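Local coordinates for protein pullulanase (Klebsiella oxytoca, PDB 2YOC) that hydrolyses alpha-1,6-glucosidic linkages in pullulan and related branched dextrins, and is exported through a type 2 secretion system, at residues Cys73-Ala78 and Gly109-Ile114; Ala287-Gly292 and Gly336-Lys341; Val294-Trp299 and Tyr345-Thr350; Ala402-Ala407 and Asn686-Phe691; Ser542-Tyr547 and Ser879-Asp884. All blocks are in the same frame, centred on the assembly; numbering follows the deposited sequence.

Interaction 1: Cys73-Ala78 and Gly109-Ile114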
# COMPACT_ATOMS: atom_id res chain seq x y z
N CYS B 73 20.54 -24.38 -47.05
CA CYS B 73 19.77 -24.76 -48.24
C CYS B 73 19.72 -23.65 -49.31
O CYS B 73 18.83 -22.79 -49.29
CB CYS B 73 18.36 -25.24 -47.86
SG CYS B 73 18.32 -26.76 -46.86
N ASP B 74 20.69 -23.70 -50.25
CA ASP B 74 20.89 -22.70 -51.31
C ASP B 74 20.58 -23.14 -52.77
O ASP B 74 20.81 -22.34 -53.70
CB ASP B 74 22.31 -22.09 -51.19
CG ASP B 74 23.47 -23.07 -50.98
OD1 ASP B 74 23.24 -24.30 -51.04
OD2 ASP B 74 24.61 -22.60 -50.75
N ALA B 75 20.04 -24.36 -52.98
CA ALA B 75 19.73 -24.91 -54.31
C ALA B 75 18.60 -24.22 -55.11
O ALA B 75 18.41 -24.54 -56.29
CB ALA B 75 19.51 -26.41 -54.22
N LEU B 76 17.87 -23.25 -54.50
CA LEU B 76 16.78 -22.50 -55.13
C LEU B 76 17.25 -21.62 -56.30
O LEU B 76 18.40 -21.17 -56.31
CB LEU B 76 16.05 -21.61 -54.11
CG LEU B 76 15.23 -22.29 -53.03
CD1 LEU B 76 16.00 -22.37 -51.71
CD2 LEU B 76 13.95 -21.58 -52.81
N SER B 77 16.36 -21.37 -57.27
CA SER B 77 16.64 -20.50 -58.39
C SER B 77 15.67 -19.34 -58.33
O SER B 77 14.45 -19.54 -58.43
CB SER B 77 16.52 -21.27 -59.71
OG SER B 77 16.50 -20.41 -60.83
N ALA B 78 16.21 -18.13 -58.09
CA ALA B 78 15.48 -16.86 -57.97
C ALA B 78 14.34 -16.85 -56.91
O ALA B 78 13.16 -16.79 -57.26
CB ALA B 78 14.99 -16.38 -59.33
N GLY B 109 21.91 -30.95 -52.97
CA GLY B 109 21.66 -30.10 -51.82
C GLY B 109 20.25 -30.14 -51.28
O GLY B 109 19.66 -31.22 -51.17
N CYS B 110 19.72 -28.97 -50.90
CA CYS B 110 18.38 -28.81 -50.30
C CYS B 110 17.76 -27.42 -50.55
O CYS B 110 18.45 -26.51 -51.03
CB CYS B 110 18.40 -29.15 -48.81
SG CYS B 110 19.51 -28.11 -47.83
N ILE B 111 16.47 -27.25 -50.20
CA ILE B 111 15.71 -26.00 -50.36
C ILE B 111 14.91 -25.65 -49.09
O ILE B 111 14.47 -26.57 -48.38
CB ILE B 111 14.79 -26.07 -51.61
CG1 ILE B 111 13.91 -27.35 -51.60
CG2 ILE B 111 15.62 -25.96 -52.89
CD1 ILE B 111 12.65 -27.36 -52.49
N ASN B 112 14.70 -24.34 -48.81
CA ASN B 112 13.92 -23.85 -47.66
C ASN B 112 12.50 -23.47 -48.09
O ASN B 112 12.31 -22.49 -48.81
CB ASN B 112 14.58 -22.64 -46.98
CG ASN B 112 15.97 -22.85 -46.46
OD1 ASN B 112 16.19 -23.51 -45.43
ND2 ASN B 112 16.93 -22.21 -47.11
N VAL B 113 11.50 -24.26 -47.66
CA VAL B 113 10.09 -24.02 -47.98
C VAL B 113 9.27 -23.69 -46.73
O VAL B 113 9.33 -24.41 -45.73
CB VAL B 113 9.44 -25.21 -48.75
CG1 VAL B 113 8.16 -24.77 -49.46
CG2 VAL B 113 10.42 -25.85 -49.73
N ILE B 114 8.50 -22.60 -46.79
CA ILE B 114 7.57 -22.22 -45.75
C ILE B 114 6.24 -22.20 -46.46
O ILE B 114 6.01 -21.36 -47.34
CB ILE B 114 7.89 -20.90 -44.99
CG1 ILE B 114 9.20 -21.03 -44.18
CG2 ILE B 114 6.72 -20.53 -44.06
CD1 ILE B 114 9.90 -19.73 -43.87
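Cys73 and Cys110 are joined by a disulfide, SG to SG 2.0 Å, with a left-handed twist about the S-S bond (chi3 -97°). The two cysteines reach it differently: in Cys73 SG lies beside its own backbone N, whereas in Cys110 it is tucked between N and the carbonyl carbon (chi1 61°). The buried part of the contact lies next to this bridge. CB of Cys73 comes within 3.4 Å of Cys110 O, and the carboxamide of Asn112 lies alongside Cys73, although ND2 spends its hydrogen bonds on Trp68 O and Asn70 OD1. Leu76 crosses Ile111 at about a right angle, its CG 3.7 Å from CG2 of Ile111, and its CD1 reaches the backbone N of Asn112 at 3.7 Å. The disulfide thus fastens the loop that follows strand 63-68 to strand 110-117, the middle strand of a three-stranded antiparallel sheet in the bacterial pullulanase-associated domain, a transthyretin-clan family. A single weak hydrogen bond adds to this, from Ala75 N to Cys110 O at 3.3 Å. Ala75 CB touches CG2 of Ile111 more distantly, at 4.1 Å. Toward the solvent side the contact thins out. Asp74, partly exposed, sends its carboxylate to a salt bridge with Lys106, and beyond Leu76 the loop leaves the strand, with Ala78 exposed.

Interaction 2: Ala287-Gly292 and Gly336-Lys341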
# COMPACT_ATOMS: atom_id res chain seq x y z
N ALA B 287 19.82 -55.58 -8.61
CA ALA B 287 20.46 -56.88 -8.52
C ALA B 287 20.81 -57.01 -7.04
O ALA B 287 21.92 -56.72 -6.60
CB ALA B 287 21.70 -56.91 -9.39
N GLN B 288 19.79 -57.36 -6.27
CA GLN B 288 19.81 -57.50 -4.83
C GLN B 288 20.59 -58.74 -4.38
O GLN B 288 20.03 -59.83 -4.26
CB GLN B 288 18.36 -57.53 -4.29
CG GLN B 288 17.58 -56.25 -4.47
CD GLN B 288 16.19 -56.57 -4.94
OE1 GLN B 288 15.29 -56.84 -4.14
NE2 GLN B 288 16.01 -56.64 -6.27
N LEU B 289 21.87 -58.55 -4.10
CA LEU B 289 22.75 -59.61 -3.62
C LEU B 289 22.68 -59.66 -2.12
O LEU B 289 23.16 -58.77 -1.43
CB LEU B 289 24.20 -59.42 -4.11
CG LEU B 289 25.27 -60.39 -3.57
CD1 LEU B 289 25.16 -61.77 -4.20
CD2 LEU B 289 26.63 -59.81 -3.80
N ALA B 290 22.05 -60.71 -1.62
CA ALA B 290 21.83 -60.92 -0.20
C ALA B 290 22.19 -62.33 0.14
O ALA B 290 22.77 -63.04 -0.69
CB ALA B 290 20.37 -60.68 0.14
N ASP B 291 21.86 -62.76 1.38
CA ASP B 291 22.09 -64.12 1.83
C ASP B 291 21.05 -64.92 1.08
O ASP B 291 19.96 -64.41 0.79
CB ASP B 291 21.94 -64.24 3.35
CG ASP B 291 22.75 -63.22 4.15
OD1 ASP B 291 23.76 -62.70 3.62
OD2 ASP B 291 22.36 -62.94 5.31
N GLY B 292 21.44 -66.09 0.61
CA GLY B 292 20.58 -66.92 -0.20
C GLY B 292 20.74 -66.67 -1.69
O GLY B 292 20.03 -67.30 -2.47
N GLY B 336 19.55 -66.02 -8.87
CA GLY B 336 20.79 -66.71 -9.17
C GLY B 336 21.67 -66.81 -7.94
O GLY B 336 21.42 -66.12 -6.94
N GLY B 337 22.71 -67.65 -8.02
CA GLY B 337 23.64 -67.87 -6.91
C GLY B 337 24.42 -66.66 -6.44
O GLY B 337 24.51 -65.65 -7.14
N SER B 338 25.02 -66.78 -5.26
CA SER B 338 25.85 -65.69 -4.72
C SER B 338 27.18 -65.57 -5.49
O SER B 338 27.92 -64.61 -5.33
CB SER B 338 26.05 -65.86 -3.21
OG SER B 338 24.95 -65.35 -2.47
N ASP B 339 27.44 -66.57 -6.38
CA ASP B 339 28.59 -66.65 -7.29
C ASP B 339 28.59 -65.43 -8.24
O ASP B 339 29.67 -64.95 -8.61
CB ASP B 339 28.58 -67.96 -8.09
CG ASP B 339 27.23 -68.64 -8.23
OD1 ASP B 339 26.37 -68.12 -9.00
OD2 ASP B 339 27.02 -69.70 -7.58
N LEU B 340 27.40 -64.89 -8.56
CA LEU B 340 27.24 -63.75 -9.44
C LEU B 340 27.78 -62.43 -8.88
O LEU B 340 27.81 -61.44 -9.61
CB LEU B 340 25.79 -63.63 -9.92
CG LEU B 340 25.24 -64.85 -10.65
CD1 LEU B 340 23.75 -64.85 -10.65
CD2 LEU B 340 25.74 -64.93 -12.06
N LYS B 341 28.25 -62.40 -7.63
CA LYS B 341 28.82 -61.16 -7.08
C LYS B 341 29.95 -60.66 -8.01
O LYS B 341 30.94 -61.39 -8.23
CB LYS B 341 29.34 -61.36 -5.65
CG LYS B 341 30.04 -60.17 -5.01
CD LYS B 341 30.77 -60.60 -3.72
CE LYS B 341 31.20 -59.46 -2.81
NZ LYS B 341 32.31 -59.89 -1.90
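Ser338 O accepts the backbone N-H of Lys341 at 3.2 Å, and this bond closes the short 3-10 turn that places Ser338 and Lys341 against Leu289. Leu289 divides its two methyls between them. CD1 lies 4.0 Å from both OG and CA of Ser338. Leu289 CD2 rests 3.6 Å from Lys341 CB and equally near Lys341 CG. With CG anti to the backbone N (chi1 175°), the leucine branch extends across the gap between the two backbones, whose nearest CA atoms, those of Leu289 and Ser338, are 6.9 Å apart. The lysine crosses it at about a right angle, offering only the root of its chain; the extended remainder runs on to a salt bridge between NZ and Asp386. Ser338 OG is 3.6 Å from Ala290 O, too far to count as a hydrogen bond, so the join is mainly a van der Waals one at the protein surface. It belongs to the carbohydrate-binding module 48 region. Strand 286-290 and strand 331-336 pair antiparallel with strand 293-299, one through Gln288 and Thr295, the other through Gly336 and Val294, and the 3-10 turn following strand 331-336 meets Leu289 beside Val294.

Interaction 3: Val294-Trp299 and Tyr345-Thr350. With SO4 (sulfate ion), chain Q.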
# COMPACT_ATOMS: atom_id res chain seq x y z
N VAL B 294 21.23 -63.90 -5.24
CA VAL B 294 20.97 -62.57 -5.80
C VAL B 294 19.67 -62.54 -6.53
O VAL B 294 19.45 -63.35 -7.43
CB VAL B 294 22.14 -62.00 -6.66
CG1 VAL B 294 22.66 -63.03 -7.65
CG2 VAL B 294 21.75 -60.70 -7.39
N THR B 295 18.78 -61.64 -6.11
CA THR B 295 17.48 -61.47 -6.75
C THR B 295 17.59 -60.26 -7.69
O THR B 295 17.97 -59.16 -7.25
CB THR B 295 16.33 -61.33 -5.73
OG1 THR B 295 16.16 -62.57 -5.03
CG2 THR B 295 15.00 -60.92 -6.37
N PHE B 296 17.29 -60.50 -8.99
CA PHE B 296 17.26 -59.46 -10.00
C PHE B 296 15.81 -59.10 -10.13
O PHE B 296 14.99 -59.99 -10.36
CB PHE B 296 17.76 -60.00 -11.35
CG PHE B 296 19.25 -60.17 -11.46
CD1 PHE B 296 19.85 -61.37 -11.08
CD2 PHE B 296 20.06 -59.14 -11.92
CE1 PHE B 296 21.23 -61.53 -11.16
CE2 PHE B 296 21.44 -59.30 -12.01
CZ PHE B 296 22.02 -60.50 -11.64
N ARG B 297 15.48 -57.82 -9.98
CA ARG B 297 14.12 -57.35 -10.18
C ARG B 297 14.05 -56.04 -10.90
O ARG B 297 14.64 -55.02 -10.46
CB ARG B 297 13.30 -57.29 -8.89
CG ARG B 297 11.80 -57.02 -9.13
CD ARG B 297 10.99 -57.03 -7.87
NE ARG B 297 10.78 -58.40 -7.40
CZ ARG B 297 11.43 -58.94 -6.38
NH1 ARG B 297 12.32 -58.22 -5.70
NH2 ARG B 297 11.21 -60.20 -6.03
N VAL B 298 13.27 -56.06 -11.98
CA VAL B 298 12.98 -54.88 -12.79
C VAL B 298 11.46 -54.68 -12.95
O VAL B 298 10.74 -55.64 -13.27
CB VAL B 298 13.78 -54.87 -14.15
CG1 VAL B 298 13.45 -56.08 -15.01
CG2 VAL B 298 13.58 -53.58 -14.92
N TRP B 299 10.97 -53.46 -12.72
CA TRP B 299 9.57 -53.14 -12.97
C TRP B 299 9.50 -52.77 -14.45
O TRP B 299 10.23 -51.87 -14.89
CB TRP B 299 9.08 -51.94 -12.14
CG TRP B 299 7.60 -51.70 -12.22
CD1 TRP B 299 6.60 -52.57 -11.89
CD2 TRP B 299 6.96 -50.49 -12.66
NE1 TRP B 299 5.37 -51.98 -12.09
CE2 TRP B 299 5.56 -50.71 -12.57
CE3 TRP B 299 7.42 -49.26 -13.16
CZ2 TRP B 299 4.62 -49.73 -12.93
CZ3 TRP B 299 6.49 -48.27 -13.50
CH2 TRP B 299 5.11 -48.51 -13.38
N TYR B 345 25.89 -57.22 -16.18
CA TYR B 345 24.58 -57.59 -16.69
C TYR B 345 23.86 -56.42 -17.30
O TYR B 345 24.16 -55.24 -17.02
CB TYR B 345 23.70 -58.22 -15.57
CG TYR B 345 23.18 -57.24 -14.55
CD1 TYR B 345 24.01 -56.74 -13.55
CD2 TYR B 345 21.85 -56.82 -14.56
CE1 TYR B 345 23.54 -55.84 -12.60
CE2 TYR B 345 21.37 -55.90 -13.63
CZ TYR B 345 22.22 -55.40 -12.66
OH TYR B 345 21.77 -54.47 -11.75
N ARG B 346 22.84 -56.76 -18.08
CA ARG B 346 21.88 -55.86 -18.70
C ARG B 346 20.60 -56.66 -18.83
O ARG B 346 20.64 -57.90 -18.83
CB ARG B 346 22.37 -55.42 -20.08
CG ARG B 346 23.57 -54.49 -20.05
CD ARG B 346 23.74 -53.78 -21.35
NE ARG B 346 24.06 -54.69 -22.44
CZ ARG B 346 25.06 -54.52 -23.29
NH1 ARG B 346 25.86 -53.47 -23.17
NH2 ARG B 346 25.25 -55.38 -24.27
N TYR B 347 19.47 -55.98 -18.93
CA TYR B 347 18.17 -56.62 -19.14
C TYR B 347 17.88 -56.55 -20.60
O TYR B 347 17.95 -55.46 -21.17
CB TYR B 347 17.04 -55.90 -18.37
CG TYR B 347 17.22 -55.95 -16.87
CD1 TYR B 347 17.27 -57.16 -16.20
CD2 TYR B 347 17.38 -54.78 -16.13
CE1 TYR B 347 17.47 -57.22 -14.82
CE2 TYR B 347 17.57 -54.82 -14.75
CZ TYR B 347 17.59 -56.05 -14.10
OH TYR B 347 17.77 -56.12 -12.74
N ALA B 348 17.57 -57.69 -21.22
CA ALA B 348 17.21 -57.74 -22.63
C ALA B 348 15.68 -57.59 -22.70
O ALA B 348 14.94 -58.48 -22.26
CB ALA B 348 17.64 -59.04 -23.25
N MSE B 349 15.23 -56.40 -23.16
CA MSE B 349 13.83 -56.03 -23.24
C MSE B 349 13.20 -56.42 -24.57
O MSE B 349 13.86 -56.46 -25.61
CB MSE B 349 13.69 -54.52 -23.12
CG MSE B 349 14.39 -53.91 -21.92
SE MSE B 349 13.61 -54.43 -20.23
CE MSE B 349 11.71 -53.87 -20.56
N THR B 350 11.88 -56.66 -24.52
CA THR B 350 10.98 -56.86 -25.64
C THR B 350 9.78 -56.03 -25.22
O THR B 350 9.01 -56.46 -24.35
CB THR B 350 10.67 -58.30 -25.91
OG1 THR B 350 11.89 -58.96 -26.23
CG2 THR B 350 9.71 -58.46 -27.03
S SO4 Q . 12.75 -60.42 -2.49
O1 SO4 Q . 12.36 -61.46 -3.48
O2 SO4 Q . 11.61 -60.16 -1.57
O3 SO4 Q . 13.13 -59.16 -3.17
O4 SO4 Q . 13.92 -60.87 -1.73
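Phe296 and Val298 on strand 294-299 meet Tyr345 and Tyr347 on strand 345-350 across the interior of a beta-sandwich, the fold of the carbohydrate-binding module 48 family. The strand axes stay 9.8 Å apart and are turned 44° to each other, so side chains alone bridge the layers. Aromatic contact comes first: Phe296 points its edge at the face of Tyr345 in a T-shaped pair, centroids 5.0 Å apart and planes at 74°. Its CE2 sits 3.5 Å above the centre of the Tyr345 ring. CH-pi packing comes next, with Val298 CG1 over the centre of the Tyr347 ring at 4.0 Å; Tyr345 CD2 lies over the opposite face, toward the rim. Tyr347 OH, at the edge of the Phe296 ring, shares a hydrogen-bond acceptor, Asp366 OD2, with Tyr345 OH, so the polar ends of both tyrosines are satisfied by one carboxylate oxygen. On the other side of strand 294-299 an ion is bound. There Arg297, bent at chi3 (-76°), grips a sulfate ion, probably from the crystallisation liquor, by its guanidinium edge: NH1 donates to O3 at 2.8 Å and NH2 to O1 at 3.1 Å.

Interaction 4: Ala402-Ala407 and Asn686-Phe691. With SO4 (sulfate ion), chain C.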
# COMPACT_ATOMS: atom_id res chain seq x y z
N ALA B 402 26.68 -31.52 14.21
CA ALA B 402 25.32 -31.88 14.51
C ALA B 402 24.33 -31.26 13.53
O ALA B 402 24.62 -30.20 12.94
CB ALA B 402 24.97 -31.46 15.91
N GLN B 403 23.16 -31.93 13.37
CA GLN B 403 22.06 -31.52 12.52
C GLN B 403 20.70 -31.90 13.20
O GLN B 403 19.64 -31.96 12.55
CB GLN B 403 22.21 -32.23 11.17
CG GLN B 403 23.22 -31.59 10.22
CD GLN B 403 23.34 -32.20 8.84
OE1 GLN B 403 24.34 -32.02 8.16
NE2 GLN B 403 22.33 -32.92 8.37
N LYS B 404 20.75 -32.15 14.54
CA LYS B 404 19.57 -32.57 15.32
C LYS B 404 18.52 -31.48 15.49
O LYS B 404 17.36 -31.70 15.17
CB LYS B 404 19.97 -33.22 16.67
CG LYS B 404 18.86 -34.10 17.24
CD LYS B 404 19.24 -34.99 18.42
CE LYS B 404 19.09 -34.26 19.73
NZ LYS B 404 17.73 -33.68 19.93
N THR B 405 18.92 -30.30 15.96
CA THR B 405 17.98 -29.21 16.19
C THR B 405 18.06 -28.12 15.12
O THR B 405 19.00 -28.07 14.31
CB THR B 405 18.18 -28.64 17.59
OG1 THR B 405 19.30 -27.77 17.61
CG2 THR B 405 18.37 -29.69 18.64
N LYS B 406 17.05 -27.21 15.13
CA LYS B 406 17.00 -26.06 14.22
C LYS B 406 18.26 -25.20 14.50
O LYS B 406 18.94 -24.79 13.55
CB LYS B 406 15.70 -25.26 14.40
CG LYS B 406 14.49 -25.93 13.76
CD LYS B 406 13.18 -25.36 14.29
CE LYS B 406 12.04 -26.29 13.95
NZ LYS B 406 10.92 -26.19 14.92
N ALA B 407 18.62 -25.04 15.80
CA ALA B 407 19.82 -24.33 16.21
C ALA B 407 21.08 -25.06 15.69
O ALA B 407 22.01 -24.39 15.20
CB ALA B 407 19.86 -24.18 17.70
N ASN B 686 18.43 -41.97 8.79
CA ASN B 686 19.19 -40.88 9.40
C ASN B 686 18.20 -39.77 9.78
O ASN B 686 17.69 -39.04 8.92
CB ASN B 686 20.24 -40.36 8.45
CG ASN B 686 21.21 -39.41 9.08
OD1 ASN B 686 20.91 -38.67 10.05
ND2 ASN B 686 22.40 -39.39 8.48
N PRO B 687 17.92 -39.66 11.09
CA PRO B 687 16.90 -38.71 11.56
C PRO B 687 17.28 -37.25 11.45
O PRO B 687 16.40 -36.39 11.52
CB PRO B 687 16.69 -39.11 13.00
CG PRO B 687 17.25 -40.52 13.11
CD PRO B 687 18.43 -40.47 12.21
N ASP B 688 18.59 -36.99 11.27
CA ASP B 688 19.12 -35.62 11.20
C ASP B 688 19.52 -35.23 9.79
O ASP B 688 20.43 -34.41 9.59
CB ASP B 688 20.27 -35.46 12.21
CG ASP B 688 19.90 -35.88 13.63
OD1 ASP B 688 18.66 -35.85 13.97
OD2 ASP B 688 20.81 -36.23 14.40
N ILE B 689 18.82 -35.81 8.81
CA ILE B 689 19.13 -35.52 7.40
C ILE B 689 18.52 -34.20 6.96
O ILE B 689 17.43 -33.87 7.35
CB ILE B 689 18.75 -36.71 6.49
CG1 ILE B 689 19.52 -36.66 5.16
CG2 ILE B 689 17.21 -36.89 6.31
CD1 ILE B 689 20.70 -37.44 5.15
N TYR B 690 19.24 -33.45 6.17
CA TYR B 690 18.73 -32.18 5.70
C TYR B 690 18.41 -32.22 4.22
O TYR B 690 19.18 -32.77 3.44
CB TYR B 690 19.72 -31.05 6.06
CG TYR B 690 19.19 -29.66 5.79
CD1 TYR B 690 18.06 -29.19 6.44
CD2 TYR B 690 19.81 -28.83 4.86
CE1 TYR B 690 17.55 -27.92 6.18
CE2 TYR B 690 19.33 -27.55 4.61
CZ TYR B 690 18.21 -27.09 5.28
OH TYR B 690 17.73 -25.84 5.01
N PHE B 691 17.24 -31.68 3.84
CA PHE B 691 16.80 -31.59 2.43
C PHE B 691 16.61 -30.11 2.12
O PHE B 691 16.02 -29.37 2.91
CB PHE B 691 15.45 -32.32 2.18
CG PHE B 691 15.43 -33.82 1.98
CD1 PHE B 691 16.45 -34.63 2.48
CD2 PHE B 691 14.35 -34.44 1.34
CE1 PHE B 691 16.41 -36.01 2.31
CE2 PHE B 691 14.31 -35.82 1.18
CZ PHE B 691 15.34 -36.60 1.67
S SO4 C . 14.29 -27.89 17.81
O1 SO4 C . 14.69 -28.09 19.21
O2 SO4 C . 12.97 -27.20 17.77
O3 SO4 C . 15.26 -27.04 17.17
O4 SO4 C . 14.21 -29.19 17.10
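The carboxamide of Gln403 has CB of Tyr690 above its plane, beyond NE2 and 4.0 Å from it, and at its edge NE2 donates to Asp688 O at 2.7 Å, the oxygen standing 20° out of the amide plane to the other side. The donor nitrogen lies nearly along the C=O axis (162°), though the bond is bent at the hydrogen (141°). The second flat group, the Asp688 carboxylate, has Lys404 CA over one face, 3.7 Å from CG, and Lys404 CG 3.7 Å from OD1. The lysine chain then bends away, NZ ending 6.4 Å from OD1 without a salt bridge. Asp688 is presented by a type I turn, Asn686 to Ile689, in which Asn686 OD1 accepts from Asp688 N at 3.1 Å, an Asx turn. The turn leads into strand 690-693 of the eight-stranded parallel barrel, at the N-terminal end of the strands, away from the active site in barrels of this kind. A sulfate ion accepts from Lys406 N at 2.7 Å where Thr405 N-caps helix 406-410. Gln403 NE2 also donates to Asp660 O, while OE1 accepts from His461 and Asn586; with two partners on each polar atom, the buried amide is fixed in rotation.

Interaction 5: Ser542-Tyr547 and Ser879-Asp884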
# COMPACT_ATOMS: atom_id res chain seq x y z
N SER B 542 37.31 -33.54 -19.73
CA SER B 542 36.84 -34.30 -18.58
C SER B 542 35.96 -33.39 -17.69
O SER B 542 35.45 -33.80 -16.62
CB SER B 542 38.05 -34.80 -17.80
OG SER B 542 38.81 -35.73 -18.55
N TYR B 543 35.75 -32.15 -18.18
CA TYR B 543 35.01 -31.11 -17.48
C TYR B 543 33.54 -30.92 -17.85
O TYR B 543 33.20 -30.46 -18.95
CB TYR B 543 35.75 -29.75 -17.52
CG TYR B 543 35.26 -28.82 -16.45
CD1 TYR B 543 34.05 -28.14 -16.58
CD2 TYR B 543 35.97 -28.67 -15.26
CE1 TYR B 543 33.55 -27.34 -15.55
CE2 TYR B 543 35.48 -27.87 -14.23
CZ TYR B 543 34.27 -27.21 -14.38
OH TYR B 543 33.78 -26.43 -13.36
N ASN B 544 32.68 -31.17 -16.89
CA ASN B 544 31.26 -30.90 -16.92
C ASN B 544 30.82 -30.84 -15.47
O ASN B 544 31.42 -31.52 -14.63
CB ASN B 544 30.44 -31.93 -17.70
CG ASN B 544 29.05 -31.40 -17.98
OD1 ASN B 544 28.23 -31.20 -17.08
ND2 ASN B 544 28.78 -31.06 -19.22
N TRP B 545 29.82 -29.98 -15.17
CA TRP B 545 29.27 -29.89 -13.82
C TRP B 545 28.64 -31.25 -13.48
O TRP B 545 28.92 -31.82 -12.42
CB TRP B 545 28.21 -28.80 -13.77
CG TRP B 545 28.74 -27.40 -13.78
CD1 TRP B 545 30.03 -26.99 -13.56
CD2 TRP B 545 27.96 -26.20 -13.91
NE1 TRP B 545 30.11 -25.62 -13.61
CE2 TRP B 545 28.85 -25.11 -13.82
CE3 TRP B 545 26.60 -25.95 -14.15
CZ2 TRP B 545 28.42 -23.78 -13.94
CZ3 TRP B 545 26.17 -24.64 -14.31
CH2 TRP B 545 27.07 -23.57 -14.18
N GLY B 546 27.88 -31.80 -14.45
CA GLY B 546 27.30 -33.13 -14.40
C GLY B 546 25.81 -33.22 -14.21
O GLY B 546 25.32 -34.29 -13.84
N TYR B 547 25.07 -32.13 -14.46
CA TYR B 547 23.61 -32.09 -14.30
C TYR B 547 22.91 -32.79 -15.50
O TYR B 547 22.02 -32.24 -16.17
CB TYR B 547 23.15 -30.63 -14.09
CG TYR B 547 23.67 -29.99 -12.82
CD1 TYR B 547 22.95 -30.07 -11.63
CD2 TYR B 547 24.86 -29.25 -12.81
CE1 TYR B 547 23.41 -29.46 -10.46
CE2 TYR B 547 25.33 -28.64 -11.64
CZ TYR B 547 24.60 -28.74 -10.47
OH TYR B 547 25.07 -28.18 -9.31
N SER B 879 29.31 -21.43 -16.85
CA SER B 879 30.56 -22.19 -16.93
C SER B 879 30.51 -23.72 -16.94
O SER B 879 31.57 -24.34 -16.82
CB SER B 879 31.56 -21.68 -15.89
OG SER B 879 31.14 -22.00 -14.57
N TYR B 880 29.32 -24.34 -17.14
CA TYR B 880 29.16 -25.81 -17.17
C TYR B 880 30.10 -26.56 -18.11
O TYR B 880 30.59 -27.63 -17.74
CB TYR B 880 27.69 -26.26 -17.31
CG TYR B 880 27.13 -26.19 -18.71
CD1 TYR B 880 26.60 -25.00 -19.20
CD2 TYR B 880 27.08 -27.32 -19.52
CE1 TYR B 880 26.06 -24.93 -20.49
CE2 TYR B 880 26.54 -27.26 -20.81
CZ TYR B 880 26.04 -26.06 -21.29
OH TYR B 880 25.50 -25.99 -22.56
N ASP B 881 30.35 -26.02 -19.30
CA ASP B 881 31.29 -26.64 -20.21
C ASP B 881 32.22 -25.58 -20.73
O ASP B 881 32.26 -25.30 -21.93
CB ASP B 881 30.62 -27.48 -21.32
CG ASP B 881 31.35 -28.80 -21.61
OD1 ASP B 881 32.60 -28.88 -21.37
OD2 ASP B 881 30.68 -29.76 -22.09
N SER B 882 32.92 -24.92 -19.79
CA SER B 882 33.91 -23.89 -20.06
C SER B 882 35.26 -24.38 -19.55
O SER B 882 36.23 -23.62 -19.48
CB SER B 882 33.49 -22.54 -19.49
OG SER B 882 32.54 -21.94 -20.34
N GLY B 883 35.29 -25.68 -19.24
CA GLY B 883 36.47 -26.45 -18.85
C GLY B 883 37.32 -25.94 -17.72
O GLY B 883 36.92 -25.06 -16.96
N ASP B 884 38.52 -26.53 -17.61
CA ASP B 884 39.52 -26.21 -16.60
C ASP B 884 39.92 -24.73 -16.70
O ASP B 884 40.14 -24.10 -15.66
CB ASP B 884 40.76 -27.11 -16.75
CG ASP B 884 40.55 -28.59 -16.48
OD1 ASP B 884 39.81 -28.92 -15.53
OD2 ASP B 884 41.19 -29.42 -17.18
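Tyr543 lies along the backbone of segment 879-884, and its atoms meet it in order. CB and CG each rest 3.6 Å from Gly883 CA. Further out the two ring sides diverge: CD1 has Tyr880 O at its edge, 3.7 Å away, and CE1 comes to 3.8 Å from Ser879 O, while CD2 comes 3.9 Å from Asp884 OD1, whose carboxylate is held by Arg420. Gly883 O lies over the ring centre, 4.0 Å above the plane, and the ring also stacks with His418. At the tip, OH makes a hydrogen bond with Asp421 and lies at the edge of the Trp545 ring. A Tyr543 chi1 of -161°, which swings CG away from the backbone N, carries the ring over to the backbone of Gly883, which has a positive phi (53°). Next along, Asn544 CA gives a CA-H...O contact to Tyr880 O at 3.4 Å, and its OD1 accepts from Gly546 N in an Asx turn. Trp545 completes the surface: Tyr880 CA sits over its five-membered ring, 3.5 Å from the centroid and 13° off the normal, with Ser879 OG at the edge. The carboxylate of Asp881 lies about 3 Å from a bound calcium ion. Tyr543 to Tyr547 spell the Tyr-Asn-Trp-Gly-Tyr sequence that marks type I pullulanases, in a loop that probably borders the catalytic cleft.

Overall arrangement
Interactions 2 and 3 form one unit, their centres 14 Å apart: they share the sheet through strands 286-290 and 293-299, with Ala287 CB 3.4 Å from Tyr345 OH, and their segments alternate along the chain. Interactions 4 and 5 belong to the catalytic part and also alternate in sequence; their nearest atoms are about 14 Å apart, centres 31 Å. Interaction 5, next to a calcium ion, probably lies near the active-site cleft, while interaction 4 is at the other end of the barrel strands. Interaction 1 stands alone, its centre 38 Å from interaction 5 and 64 Å from interaction 4, on the opposite side of the chain's centre from the latter.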